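Local coordinates for putative peptidase (Chlamydophila abortus, PDB 3CE2), which probably acts as a zinc-dependent oligopeptidase of the M3B family, degrading a variety of small bioactive peptides, at residues K34-D39 and V88-T93; Q60-L63 and E67-L70; T279-L284 and F478-H483; Q354-T357 and W361-K364; F470-F475 and F533-Y538. All blocks are in the same frame, centred on the assembly; numbering follows the deposited sequence.

Contact 1. Residues K34-D39 and V88-T93; sequences KAWKAD and VYAHLT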
# COMPACT_ATOMS: atom_id res chain seq x y z
N LYS A 34 -12.93 -27.55 16.06
CA LYS A 34 -12.41 -28.89 16.35
C LYS A 34 -11.54 -29.40 15.20
O LYS A 34 -10.41 -29.82 15.42
CB LYS A 34 -13.53 -29.89 16.68
CG LYS A 34 -13.09 -30.96 17.71
CD LYS A 34 -14.00 -32.20 17.77
CE LYS A 34 -13.65 -33.20 16.65
NZ LYS A 34 -12.17 -33.27 16.41
N ALA A 35 -12.08 -29.32 13.98
CA ALA A 35 -11.36 -29.66 12.74
C ALA A 35 -10.10 -28.84 12.52
O ALA A 35 -9.05 -29.39 12.18
CB ALA A 35 -12.29 -29.52 11.54
N TRP A 36 -10.22 -27.52 12.69
CA TRP A 36 -9.08 -26.61 12.67
C TRP A 36 -8.00 -27.09 13.62
O TRP A 36 -6.82 -27.15 13.28
CB TRP A 36 -9.49 -25.20 13.12
CG TRP A 36 -8.31 -24.26 13.12
CD1 TRP A 36 -7.86 -23.52 12.08
CD2 TRP A 36 -7.41 -24.00 14.21
NE1 TRP A 36 -6.74 -22.83 12.43
CE2 TRP A 36 -6.44 -23.10 13.73
CE3 TRP A 36 -7.33 -24.44 15.53
CZ2 TRP A 36 -5.40 -22.61 14.54
CZ3 TRP A 36 -6.28 -23.96 16.33
CH2 TRP A 36 -5.34 -23.06 15.83
N LYS A 37 -8.43 -27.41 14.84
CA LYS A 37 -7.52 -27.87 15.87
C LYS A 37 -6.97 -29.22 15.46
O LYS A 37 -5.77 -29.47 15.58
CB LYS A 37 -8.26 -27.97 17.20
CG LYS A 37 -7.41 -28.53 18.32
CD LYS A 37 -6.13 -27.72 18.54
CE LYS A 37 -5.50 -28.07 19.89
NZ LYS A 37 -4.07 -27.67 19.94
N ALA A 38 -7.86 -30.07 14.95
CA ALA A 38 -7.48 -31.38 14.44
C ALA A 38 -6.35 -31.24 13.40
O ALA A 38 -5.28 -31.86 13.52
CB ALA A 38 -8.70 -32.07 13.84
N ASP A 39 -6.59 -30.40 12.39
CA ASP A 39 -5.59 -30.12 11.38
C ASP A 39 -4.29 -29.56 11.97
O ASP A 39 -3.21 -30.07 11.66
CB ASP A 39 -6.17 -29.16 10.35
CG ASP A 39 -5.85 -29.58 8.93
OD1 ASP A 39 -5.97 -30.80 8.64
OD2 ASP A 39 -5.48 -28.70 8.11
N VAL A 88 -5.23 -18.13 8.33
CA VAL A 88 -6.31 -17.31 7.91
C VAL A 88 -7.51 -17.64 8.76
O VAL A 88 -8.20 -16.74 9.25
CB VAL A 88 -6.57 -17.53 6.40
CG1 VAL A 88 -7.96 -17.05 6.00
CG2 VAL A 88 -5.48 -16.81 5.58
N TYR A 89 -7.75 -18.92 8.96
CA TYR A 89 -8.91 -19.34 9.75
C TYR A 89 -8.85 -18.81 11.19
O TYR A 89 -9.83 -18.30 11.70
CB TYR A 89 -9.02 -20.86 9.80
CG TYR A 89 -10.19 -21.31 10.62
CD1 TYR A 89 -11.42 -21.51 10.02
CD2 TYR A 89 -10.07 -21.52 11.99
CE1 TYR A 89 -12.50 -21.90 10.75
CE2 TYR A 89 -11.16 -21.91 12.74
CZ TYR A 89 -12.38 -22.10 12.11
OH TYR A 89 -13.49 -22.51 12.79
N ALA A 90 -7.70 -18.96 11.84
CA ALA A 90 -7.51 -18.48 13.21
C ALA A 90 -7.63 -16.94 13.31
O ALA A 90 -8.32 -16.40 14.18
CB ALA A 90 -6.19 -18.95 13.75
N HIS A 91 -6.94 -16.25 12.40
CA HIS A 91 -6.92 -14.78 12.37
C HIS A 91 -8.32 -14.19 12.11
O HIS A 91 -8.72 -13.22 12.74
CB HIS A 91 -5.89 -14.31 11.34
CG HIS A 91 -6.06 -12.89 10.91
ND1 HIS A 91 -6.71 -12.54 9.74
CD2 HIS A 91 -5.67 -11.73 11.50
CE1 HIS A 91 -6.72 -11.22 9.63
NE2 HIS A 91 -6.09 -10.71 10.68
N LEU A 92 -9.06 -14.80 11.19
CA LEU A 92 -10.40 -14.32 10.91
C LEU A 92 -11.27 -14.53 12.14
O LEU A 92 -12.10 -13.68 12.46
CB LEU A 92 -11.00 -15.06 9.71
CG LEU A 92 -10.47 -14.90 8.29
CD1 LEU A 92 -11.33 -15.75 7.33
CD2 LEU A 92 -10.46 -13.44 7.85
N THR A 93 -11.10 -15.68 12.80
CA THR A 93 -11.89 -16.03 13.99
C THR A 93 -11.63 -15.02 15.12
O THR A 93 -12.56 -14.46 15.69
CB THR A 93 -11.59 -17.49 14.47
OG1 THR A 93 -12.13 -18.43 13.52
CG2 THR A 93 -12.19 -17.77 15.85
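Helix-on-helix aromatic packing joins helix 33-42 to the later part of helix 66-96, with Trp36 meeting Tyr89 and Ala90. The CA atoms of Trp36 and Tyr89 are 7.8 Å apart. The five-membered ring of Trp36 and the ring of Tyr89 have centroids separated by 4.7 Å and planes 24° apart, but they are offset with little overlap, and their exact spacing is doubtful in this model. In both residues CG stands anti to the backbone N (chi1 179° each), which extends each ring into the space between the helices. The far part of the indole reaches past Tyr89 to the next residue, where CZ2 of Trp36 meets CB of Ala90 at 3.8 Å. Trp36 NE1 is held by the carbonyl oxygen of Leu86, two residues before Val88 on the same helix, and this bond helps fix the indole's rotation. On the Tyr89 side, Thr93 OG1 donates to Tyr89 O over 2.9 Å, while Thr93 N approaches that oxygen from the opposite face of its plane. Tyr30 packs edge-to-face with both aromatic rings, and helix 101-120 adds Asp106 against Trp36 and Ile110 against Ala90. This cluster is an example of buried interhelical aromatic packing in a predominantly helical protein.

Contact 2. Residues Q60-L63 and E67-L70; sequences QYQL and ESLL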
# COMPACT_ATOMS: atom_id res chain seq x y z
N GLN A 60 18.82 -33.18 3.50
CA GLN A 60 17.95 -34.04 2.69
C GLN A 60 17.94 -33.69 1.19
O GLN A 60 17.24 -34.35 0.39
CB GLN A 60 16.51 -33.97 3.21
CG GLN A 60 16.35 -34.39 4.63
CD GLN A 60 16.76 -35.83 4.82
OE1 GLN A 60 17.82 -36.11 5.38
NE2 GLN A 60 15.93 -36.75 4.34
N TYR A 61 18.68 -32.66 0.81
CA TYR A 61 18.61 -32.19 -0.57
C TYR A 61 19.97 -32.05 -1.23
O TYR A 61 20.97 -31.74 -0.57
CB TYR A 61 17.82 -30.89 -0.63
CG TYR A 61 16.40 -31.09 -0.19
CD1 TYR A 61 15.47 -31.66 -1.06
CD2 TYR A 61 15.99 -30.79 1.10
CE1 TYR A 61 14.16 -31.88 -0.67
CE2 TYR A 61 14.69 -31.00 1.51
CZ TYR A 61 13.77 -31.55 0.62
OH TYR A 61 12.46 -31.77 1.00
N GLN A 62 19.97 -32.29 -2.54
CA GLN A 62 21.14 -32.07 -3.39
C GLN A 62 20.79 -30.98 -4.37
O GLN A 62 20.12 -31.23 -5.37
CB GLN A 62 21.54 -33.35 -4.15
CG GLN A 62 21.95 -34.51 -3.26
CD GLN A 62 20.75 -35.26 -2.69
OE1 GLN A 62 19.86 -35.72 -3.43
NE2 GLN A 62 20.71 -35.39 -1.36
N LEU A 63 21.23 -29.76 -4.10
CA LEU A 63 20.80 -28.63 -4.89
C LEU A 63 21.48 -28.48 -6.25
O LEU A 63 21.15 -27.57 -7.01
CB LEU A 63 20.98 -27.35 -4.09
CG LEU A 63 20.03 -27.34 -2.90
CD1 LEU A 63 20.40 -26.22 -1.95
CD2 LEU A 63 18.57 -27.28 -3.32
N GLU A 67 15.89 -32.26 -9.86
CA GLU A 67 14.79 -33.07 -9.39
C GLU A 67 14.66 -32.99 -7.87
O GLU A 67 13.56 -33.09 -7.33
CB GLU A 67 14.92 -34.52 -9.86
CG GLU A 67 13.65 -35.35 -9.54
CD GLU A 67 13.38 -36.46 -10.55
OE1 GLU A 67 12.92 -37.56 -10.13
OE2 GLU A 67 13.62 -36.23 -11.76
N SER A 68 15.78 -32.79 -7.19
CA SER A 68 15.77 -32.63 -5.75
C SER A 68 15.14 -31.30 -5.38
O SER A 68 14.28 -31.21 -4.48
CB SER A 68 17.19 -32.70 -5.21
OG SER A 68 17.15 -33.04 -3.84
N LEU A 69 15.57 -30.26 -6.08
CA LEU A 69 15.06 -28.91 -5.87
C LEU A 69 13.57 -28.91 -6.12
O LEU A 69 12.81 -28.35 -5.34
CB LEU A 69 15.78 -27.97 -6.81
CG LEU A 69 15.48 -26.49 -6.85
CD1 LEU A 69 15.49 -25.90 -5.46
CD2 LEU A 69 16.57 -25.85 -7.73
N LEU A 70 13.13 -29.58 -7.17
CA LEU A 70 11.71 -29.61 -7.43
C LEU A 70 11.02 -30.24 -6.24
O LEU A 70 9.96 -29.79 -5.81
CB LEU A 70 11.40 -30.38 -8.70
CG LEU A 70 9.93 -30.82 -8.74
CD1 LEU A 70 9.01 -29.66 -9.12
CD2 LEU A 70 9.75 -31.94 -9.70
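Ser68 OG accepts a nearly straight hydrogen bond from the backbone N of Gln62, 3.2 Å long with an angle of 169° at the hydrogen. Ser68 OG also lies at the edge of the Tyr61 ring, near its plane, 3.5 Å from Tyr61 CD1. CB of Ser68 approaches the same backbone, 3.3 Å from Gln62 O. With OG anti to its own N (chi1 -158°), the serine side chain reaches across to the preceding loop. One residue further along, CD2 of Leu63 touches CD1 of Leu69 at 4.0 Å, the two side chains crossing at about a right angle. The contact is thus a local loop-to-helix turn at the surface, in which residues 60-63 fold back on the first turn of helix 66-96. Asn65 lies just ahead of that helix, and its OD1 accepts a bond from the N of Ser68, helping to hold the serine in place. The Tyr61 ring is positioned in turn by a hydrogen bond between its OH and Ala55 O, with Trp123 packed against it. Further out, His139 NE2 bonds to Leu63 O, while helix 124-129 supplies Ala127 beside Leu63 and Leu128 beside Leu69.

Contact 3. Residues T279-L284 and F478-H483; sequences TVYTNL and FEYDIH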
# COMPACT_ATOMS: atom_id res chain seq x y z
N THR A 279 15.20 4.36 -14.47
CA THR A 279 14.66 5.40 -15.31
C THR A 279 13.17 5.58 -15.08
O THR A 279 12.62 6.65 -15.29
CB THR A 279 14.96 5.16 -16.80
OG1 THR A 279 14.26 3.99 -17.24
CG2 THR A 279 16.46 4.98 -17.00
N VAL A 280 12.51 4.53 -14.63
CA VAL A 280 11.08 4.65 -14.42
C VAL A 280 10.86 5.59 -13.24
O VAL A 280 10.02 6.50 -13.27
CB VAL A 280 10.44 3.29 -14.16
CG1 VAL A 280 8.99 3.45 -13.80
CG2 VAL A 280 10.61 2.40 -15.37
N TYR A 281 11.67 5.39 -12.20
CA TYR A 281 11.56 6.22 -11.01
C TYR A 281 11.90 7.64 -11.43
O TYR A 281 11.12 8.59 -11.26
CB TYR A 281 12.51 5.68 -9.95
CG TYR A 281 12.43 6.33 -8.59
CD1 TYR A 281 11.87 5.66 -7.51
CD2 TYR A 281 12.95 7.62 -8.38
CE1 TYR A 281 11.82 6.25 -6.25
CE2 TYR A 281 12.90 8.22 -7.13
CZ TYR A 281 12.34 7.54 -6.06
OH TYR A 281 12.30 8.14 -4.80
N THR A 282 13.05 7.76 -12.06
CA THR A 282 13.55 9.02 -12.52
C THR A 282 12.62 9.80 -13.47
O THR A 282 12.46 11.00 -13.32
CB THR A 282 14.93 8.76 -13.03
OG1 THR A 282 15.81 9.05 -11.95
CG2 THR A 282 15.28 9.59 -14.26
N ASN A 283 11.96 9.13 -14.41
CA ASN A 283 11.11 9.86 -15.34
C ASN A 283 9.79 10.21 -14.72
O ASN A 283 9.14 11.19 -15.10
CB ASN A 283 10.90 9.07 -16.64
CG ASN A 283 12.17 8.92 -17.43
OD1 ASN A 283 13.04 9.82 -17.42
ND2 ASN A 283 12.33 7.78 -18.10
N LEU A 284 9.37 9.41 -13.75
CA LEU A 284 8.16 9.72 -13.04
C LEU A 284 8.35 11.09 -12.41
O LEU A 284 7.51 11.98 -12.57
CB LEU A 284 7.89 8.67 -11.98
CG LEU A 284 6.74 9.04 -11.06
CD1 LEU A 284 5.40 8.86 -11.77
CD2 LEU A 284 6.85 8.22 -9.76
N PHE A 478 12.66 14.15 -3.21
CA PHE A 478 13.37 14.49 -2.00
C PHE A 478 14.23 13.31 -1.58
O PHE A 478 15.45 13.44 -1.38
CB PHE A 478 12.43 14.87 -0.88
CG PHE A 478 13.14 15.26 0.36
CD1 PHE A 478 14.09 16.26 0.33
CD2 PHE A 478 12.92 14.58 1.56
CE1 PHE A 478 14.79 16.60 1.48
CE2 PHE A 478 13.62 14.92 2.72
CZ PHE A 478 14.55 15.94 2.67
N GLU A 479 13.60 12.15 -1.47
CA GLU A 479 14.29 10.96 -1.03
C GLU A 479 15.41 10.60 -2.02
O GLU A 479 16.46 10.06 -1.66
CB GLU A 479 13.28 9.82 -0.85
CG GLU A 479 13.87 8.50 -0.47
CD GLU A 479 12.82 7.42 -0.13
OE1 GLU A 479 11.66 7.51 -0.60
OE2 GLU A 479 13.18 6.47 0.62
N TYR A 480 15.19 10.94 -3.27
CA TYR A 480 16.19 10.67 -4.26
C TYR A 480 17.38 11.60 -4.09
O TYR A 480 18.53 11.14 -4.06
CB TYR A 480 15.57 10.85 -5.63
CG TYR A 480 16.55 10.64 -6.74
CD1 TYR A 480 16.81 9.35 -7.22
CD2 TYR A 480 17.21 11.72 -7.32
CE1 TYR A 480 17.71 9.15 -8.24
CE2 TYR A 480 18.11 11.53 -8.34
CZ TYR A 480 18.35 10.24 -8.80
OH TYR A 480 19.24 10.07 -9.82
N ASP A 481 17.13 12.91 -3.97
CA ASP A 481 18.23 13.89 -3.86
C ASP A 481 19.08 13.69 -2.62
O ASP A 481 20.26 14.01 -2.63
CB ASP A 481 17.71 15.33 -3.83
CG ASP A 481 17.05 15.74 -5.14
OD1 ASP A 481 17.18 14.99 -6.12
OD2 ASP A 481 16.39 16.82 -5.17
N ILE A 482 18.49 13.22 -1.52
CA ILE A 482 19.26 13.15 -0.28
C ILE A 482 20.13 11.92 -0.23
O ILE A 482 21.19 11.94 0.37
CB ILE A 482 18.41 13.25 1.00
CG1 ILE A 482 17.58 11.97 1.22
CG2 ILE A 482 17.53 14.47 0.97
CD1 ILE A 482 16.73 12.03 2.47
N HIS A 483 19.66 10.84 -0.85
CA HIS A 483 20.48 9.65 -0.96
C HIS A 483 21.62 9.95 -1.91
O HIS A 483 22.76 9.58 -1.65
CB HIS A 483 19.67 8.50 -1.50
CG HIS A 483 18.86 7.81 -0.47
ND1 HIS A 483 17.56 8.14 -0.20
CD2 HIS A 483 19.18 6.79 0.37
CE1 HIS A 483 17.10 7.36 0.76
NE2 HIS A 483 18.06 6.53 1.12
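Tyr281 and Tyr480 reach out from their two helices in opposite directions and slide past each other. Each has CG anti to the backbone N (chi1 -174° and 178°), which extends the ring from its helix; the two side chains then pass each other. CE2 of Tyr281 lies 4.0 Å from CB of Tyr480 and 4.1 Å from its CD1: the outer part of one ring rests obliquely on the root of the other. Tyr480 in turn extends back toward the first helix, where its side chain crosses that of Thr282 obliquely. Their oxygens, Tyr480 OH and Thr282 OG1, stay 4.2 Å apart, too far for a hydrogen bond. The hydroxyl of Tyr281 is instead hydrogen-bonded to Ala476 O, one turn ahead of Tyr480, so the ring is held against helix 451-487 at its polar end too. Tyr281 OH is 4.3 Å from Glu479 OE1, also too far to bond; OE2 of Glu479 accepts from Phe533 N. On the same helix, His483 ND1 donates to Glu479 O at 2.7 Å with the acceptor almost in the imidazole plane, and NE2 of that histidine is bonded to His254 ND1. The short helical segments cross at -117° and stand 11.7 Å apart at closest approach, wide enough for the tyrosine side chains to lie between them. Tyr480 lies close to a peripheral zinc site, its side chain about 5 Å from that of the zinc ligand His484. The arrangement is a steeply crossed helix pair bridged by tyrosines within the helical M3 peptidase fold.

Contact 4. Residues Q354-T357 and W361-K364; sequences QGLT and WVDK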
# COMPACT_ATOMS: atom_id res chain seq x y z
N GLN A 354 -22.53 -11.28 -5.61
CA GLN A 354 -22.74 -12.59 -4.98
C GLN A 354 -21.91 -12.75 -3.71
O GLN A 354 -22.39 -13.31 -2.72
CB GLN A 354 -22.44 -13.77 -5.94
CG GLN A 354 -23.47 -13.97 -7.05
CD GLN A 354 -24.89 -13.54 -6.64
OE1 GLN A 354 -25.42 -12.55 -7.15
NE2 GLN A 354 -25.49 -14.26 -5.70
N GLY A 355 -20.68 -12.27 -3.74
CA GLY A 355 -19.80 -12.32 -2.57
C GLY A 355 -20.30 -11.49 -1.39
O GLY A 355 -20.20 -11.90 -0.23
N LEU A 356 -20.85 -10.33 -1.69
CA LEU A 356 -21.34 -9.43 -0.69
C LEU A 356 -22.69 -9.86 -0.13
O LEU A 356 -23.07 -9.42 0.96
CB LEU A 356 -21.46 -8.02 -1.28
CG LEU A 356 -20.12 -7.49 -1.79
CD1 LEU A 356 -20.25 -6.08 -2.34
CD2 LEU A 356 -19.11 -7.56 -0.66
N THR A 357 -23.42 -10.71 -0.84
CA THR A 357 -24.78 -11.01 -0.40
C THR A 357 -25.18 -12.48 -0.16
O THR A 357 -26.00 -12.74 0.73
CB THR A 357 -25.83 -10.33 -1.29
OG1 THR A 357 -25.88 -10.98 -2.56
CG2 THR A 357 -25.51 -8.85 -1.48
N TRP A 361 -18.86 -13.70 1.91
CA TRP A 361 -17.54 -13.10 1.91
C TRP A 361 -17.37 -12.10 3.07
O TRP A 361 -16.28 -11.96 3.63
CB TRP A 361 -17.34 -12.34 0.60
CG TRP A 361 -17.12 -13.21 -0.58
CD1 TRP A 361 -17.38 -14.55 -0.70
CD2 TRP A 361 -16.59 -12.80 -1.85
NE1 TRP A 361 -17.04 -14.99 -1.95
CE2 TRP A 361 -16.56 -13.93 -2.67
CE3 TRP A 361 -16.14 -11.57 -2.35
CZ2 TRP A 361 -16.10 -13.89 -3.99
CZ3 TRP A 361 -15.68 -11.52 -3.66
CH2 TRP A 361 -15.66 -12.67 -4.46
N VAL A 362 -18.47 -11.43 3.40
CA VAL A 362 -18.45 -10.24 4.21
C VAL A 362 -18.90 -10.43 5.64
O VAL A 362 -19.99 -10.92 5.89
CB VAL A 362 -19.46 -9.25 3.67
CG1 VAL A 362 -18.98 -7.85 3.92
CG2 VAL A 362 -19.69 -9.52 2.20
N ASP A 363 -18.07 -10.01 6.57
CA ASP A 363 -18.55 -9.74 7.91
C ASP A 363 -18.98 -8.27 8.00
O ASP A 363 -18.15 -7.38 8.11
CB ASP A 363 -17.47 -10.06 8.93
CG ASP A 363 -18.04 -10.58 10.22
OD1 ASP A 363 -18.58 -11.71 10.22
OD2 ASP A 363 -17.94 -9.86 11.22
N LYS A 364 -20.28 -8.02 7.97
CA LYS A 364 -20.77 -6.65 7.74
C LYS A 364 -20.64 -5.56 8.81
O LYS A 364 -20.36 -4.40 8.48
CB LYS A 364 -22.25 -6.69 7.33
CG LYS A 364 -22.49 -7.39 6.02
CD LYS A 364 -23.95 -7.40 5.67
CE LYS A 364 -24.28 -8.56 4.81
NZ LYS A 364 -25.46 -9.22 5.40
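A buried helix-to-strand turn brings Gly355, in the last turn of helix 345-357, under Trp361, just before the short strand 362-363. The indole lies over the glycine: CA of Gly355 is 3.4 Å from the centroid of the five-membered ring of Trp361 and only 15° off its normal, a CH-pi contact. Trp361 CG lies anti to its carbonyl carbon (chi1 -74°), which lays the indole back over the helix end. Since Gly355 has no side chain, its backbone can approach the ring face directly. Gly355 O accepts from Trp361 N at 3.1 Å, in the carbonyl plane but somewhat bent (148° at the hydrogen). Next along, CG2 of Val362 touches CD2 of Leu356 at 3.5 Å, the two side chains crossing obliquely. Strand 362-363 is an outer strand of a three-stranded mixed sheet and runs parallel to 385-387, with Trp361 and Asp363 both bonded to the backbone of Val386. This small sheet adjoins helix 394-416, which carries the zinc ligands His402 and His406 of the HExxH motif. That helix presents Ile400 to Leu356 and Met408 to Trp361, whose side chain comes within about 9 Å of the side chain of His406. His383 stacks on the indole as well. Lys364 reaches back along the turn, its CE 4.1 Å from Leu356 O, before NZ bonds to Gln21 O and forms a cation-pi contact with Phe330.

Contact 5. Residues F470-F475 and F533-Y538; sequences FRQVLF and FYVYQY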
# COMPACT_ATOMS: atom_id res chain seq x y z
N PHE A 470 0.86 13.58 -6.64
CA PHE A 470 1.83 14.68 -6.62
C PHE A 470 2.65 14.78 -5.34
O PHE A 470 3.89 14.82 -5.38
CB PHE A 470 1.16 16.02 -6.95
CG PHE A 470 0.79 16.14 -8.39
CD1 PHE A 470 1.67 16.72 -9.30
CD2 PHE A 470 -0.39 15.61 -8.86
CE1 PHE A 470 1.36 16.80 -10.65
CE2 PHE A 470 -0.71 15.70 -10.21
CZ PHE A 470 0.17 16.29 -11.11
N ARG A 471 1.95 14.80 -4.21
CA ARG A 471 2.63 14.91 -2.94
C ARG A 471 3.59 13.76 -2.73
O ARG A 471 4.67 13.96 -2.21
CB ARG A 471 1.66 15.05 -1.77
CG ARG A 471 2.41 15.33 -0.48
CD ARG A 471 1.73 16.35 0.41
NE ARG A 471 0.88 15.78 1.46
CZ ARG A 471 1.26 15.56 2.72
NH1 ARG A 471 0.40 15.05 3.60
NH2 ARG A 471 2.51 15.84 3.10
N GLN A 472 3.22 12.55 -3.15
CA GLN A 472 4.15 11.41 -3.00
C GLN A 472 5.37 11.53 -3.90
O GLN A 472 6.47 11.10 -3.55
CB GLN A 472 3.44 10.09 -3.27
CG GLN A 472 2.16 9.95 -2.44
CD GLN A 472 2.43 10.07 -0.96
OE1 GLN A 472 3.35 9.45 -0.44
NE2 GLN A 472 1.65 10.88 -0.27
N VAL A 473 5.19 12.13 -5.07
CA VAL A 473 6.30 12.23 -6.00
C VAL A 473 7.27 13.31 -5.49
O VAL A 473 8.50 13.20 -5.60
CB VAL A 473 5.78 12.53 -7.42
CG1 VAL A 473 6.92 12.89 -8.34
CG2 VAL A 473 5.01 11.32 -7.95
N LEU A 474 6.71 14.35 -4.88
CA LEU A 474 7.57 15.27 -4.17
C LEU A 474 8.44 14.49 -3.18
O LEU A 474 9.68 14.58 -3.28
CB LEU A 474 6.76 16.35 -3.46
CG LEU A 474 7.48 17.61 -3.00
CD1 LEU A 474 6.44 18.57 -2.53
CD2 LEU A 474 8.42 17.32 -1.88
N PHE A 475 7.83 13.71 -2.28
CA PHE A 475 8.60 12.92 -1.31
C PHE A 475 9.66 12.13 -2.08
O PHE A 475 10.85 12.09 -1.69
CB PHE A 475 7.76 11.96 -0.42
CG PHE A 475 6.68 12.65 0.49
CD1 PHE A 475 6.74 14.00 0.83
CD2 PHE A 475 5.64 11.88 1.05
CE1 PHE A 475 5.76 14.58 1.70
CE2 PHE A 475 4.68 12.45 1.90
CZ PHE A 475 4.75 13.81 2.22
N PHE A 533 12.63 4.13 -0.39
CA PHE A 533 12.10 4.17 -1.72
C PHE A 533 10.89 3.29 -1.94
O PHE A 533 10.88 2.49 -2.88
CB PHE A 533 13.19 3.76 -2.70
CG PHE A 533 14.33 4.72 -2.78
CD1 PHE A 533 15.53 4.45 -2.14
CD2 PHE A 533 14.19 5.91 -3.50
CE1 PHE A 533 16.57 5.34 -2.21
CE2 PHE A 533 15.24 6.80 -3.59
CZ PHE A 533 16.43 6.52 -2.94
N TYR A 534 9.87 3.42 -1.12
CA TYR A 534 8.68 2.69 -1.47
C TYR A 534 7.52 3.62 -1.79
O TYR A 534 6.62 3.28 -2.57
CB TYR A 534 8.34 1.62 -0.41
CG TYR A 534 7.48 2.06 0.73
CD1 TYR A 534 6.10 1.96 0.64
CD2 TYR A 534 8.05 2.55 1.91
CE1 TYR A 534 5.26 2.36 1.68
CE2 TYR A 534 7.26 2.96 3.01
N VAL A 535 7.57 4.82 -1.21
CA VAL A 535 6.56 5.85 -1.47
C VAL A 535 6.21 6.12 -2.95
O VAL A 535 5.03 6.28 -3.30
CB VAL A 535 6.87 7.15 -0.69
CG1 VAL A 535 6.28 8.34 -1.35
CG2 VAL A 535 6.33 7.04 0.73
N TYR A 536 7.20 6.11 -3.84
CA TYR A 536 6.87 6.26 -5.27
C TYR A 536 5.80 5.27 -5.73
O TYR A 536 4.99 5.59 -6.59
CB TYR A 536 8.12 6.20 -6.17
CG TYR A 536 8.56 4.81 -6.51
CD1 TYR A 536 8.35 4.29 -7.79
CD2 TYR A 536 9.19 4.00 -5.56
CE1 TYR A 536 8.74 2.98 -8.12
CE2 TYR A 536 9.58 2.70 -5.87
CZ TYR A 536 9.36 2.20 -7.15
OH TYR A 536 9.75 0.91 -7.46
N GLN A 537 5.76 4.09 -5.11
CA GLN A 537 4.78 3.08 -5.50
C GLN A 537 3.34 3.53 -5.27
O GLN A 537 2.42 2.98 -5.87
CB GLN A 537 5.01 1.75 -4.80
CG GLN A 537 6.45 1.28 -4.76
CD GLN A 537 6.60 -0.07 -4.08
OE1 GLN A 537 5.66 -0.56 -3.47
NE2 GLN A 537 7.77 -0.67 -4.19
N TYR A 538 3.12 4.50 -4.40
CA TYR A 538 1.75 5.00 -4.22
C TYR A 538 1.31 5.69 -5.49
O TYR A 538 0.19 5.51 -5.97
CB TYR A 538 1.64 6.00 -3.06
CG TYR A 538 1.85 5.39 -1.69
CD1 TYR A 538 1.66 4.02 -1.47
CD2 TYR A 538 2.22 6.18 -0.61
CE1 TYR A 538 1.84 3.46 -0.20
CE2 TYR A 538 2.39 5.64 0.66
CZ TYR A 538 2.20 4.28 0.85
OH TYR A 538 2.39 3.76 2.11
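Residues 470-475 form regular helix within helix 451-487, whereas 533-538 turn into the start of helix 536-553, and the two backbones come nearest at Gln472 and Val535, with CA atoms 6.3 Å apart. Phe533 has positive phi and psi that mark the bend, after which Gln537 N bonds to Tyr534 O and Tyr538 N to Val535 O, each 2.8 Å long. Gln472 is the side chain through which most of the contact runs. It crosses the side chain of Val535 at about a right angle, with Gln472 CB 3.8 Å from Val535 CG1. Gln472 OE1 comes closer to the same methyl, 3.3 Å from Val535 CG1. Gln472 OE1 also reaches the edge of the Tyr538 ring, 3.5 Å from Tyr538 CD2, with the amide and ring planes 59° apart. A bend at chi2 (-58°) folds the chain back, so that NE2 can bond to Ser467 O earlier on the same helix. One turn further on, CB of Phe475 meets CG1 of Val535 at 4.0 Å, and that methyl lies at the edge of the phenyl ring, near its plane. Tyr530 packs on Val535, and Tyr501 of helix 494-509 on Phe475. The side chain of Tyr538 is about 6 Å from that of the zinc ligand Glu430 and about 9 Å from a bound zinc ion. Chemically, the bond from NE2 to Ser467 O probably sets which way the amide faces, turning OE1 to methyl and aromatic C-H groups, a weakly polar contact whose tyrosine lies near the zinc site without touching it.

How the contacts relate
From the N terminus, contact 1 closes a loop between helices 33-42 and 66-96, and contact 2 nests inside it, folding the intervening loop onto the start of helix 66-96 about 19 Å away at the nearest atoms. Contact 3 opens next, at 279-284, and spans nearly 200 residues to 478-483. Contact 4, the short helix-to-strand turn, is nested within that loop, although the two lie on opposite sides of the chain's centre. Contact 5 crosses contact 3: its first segment precedes 478-483 on helix 451-487, and its second follows it. These two touch, with centres 9 Å apart, and tie helices 278-289, 451-487 and 536-553 together.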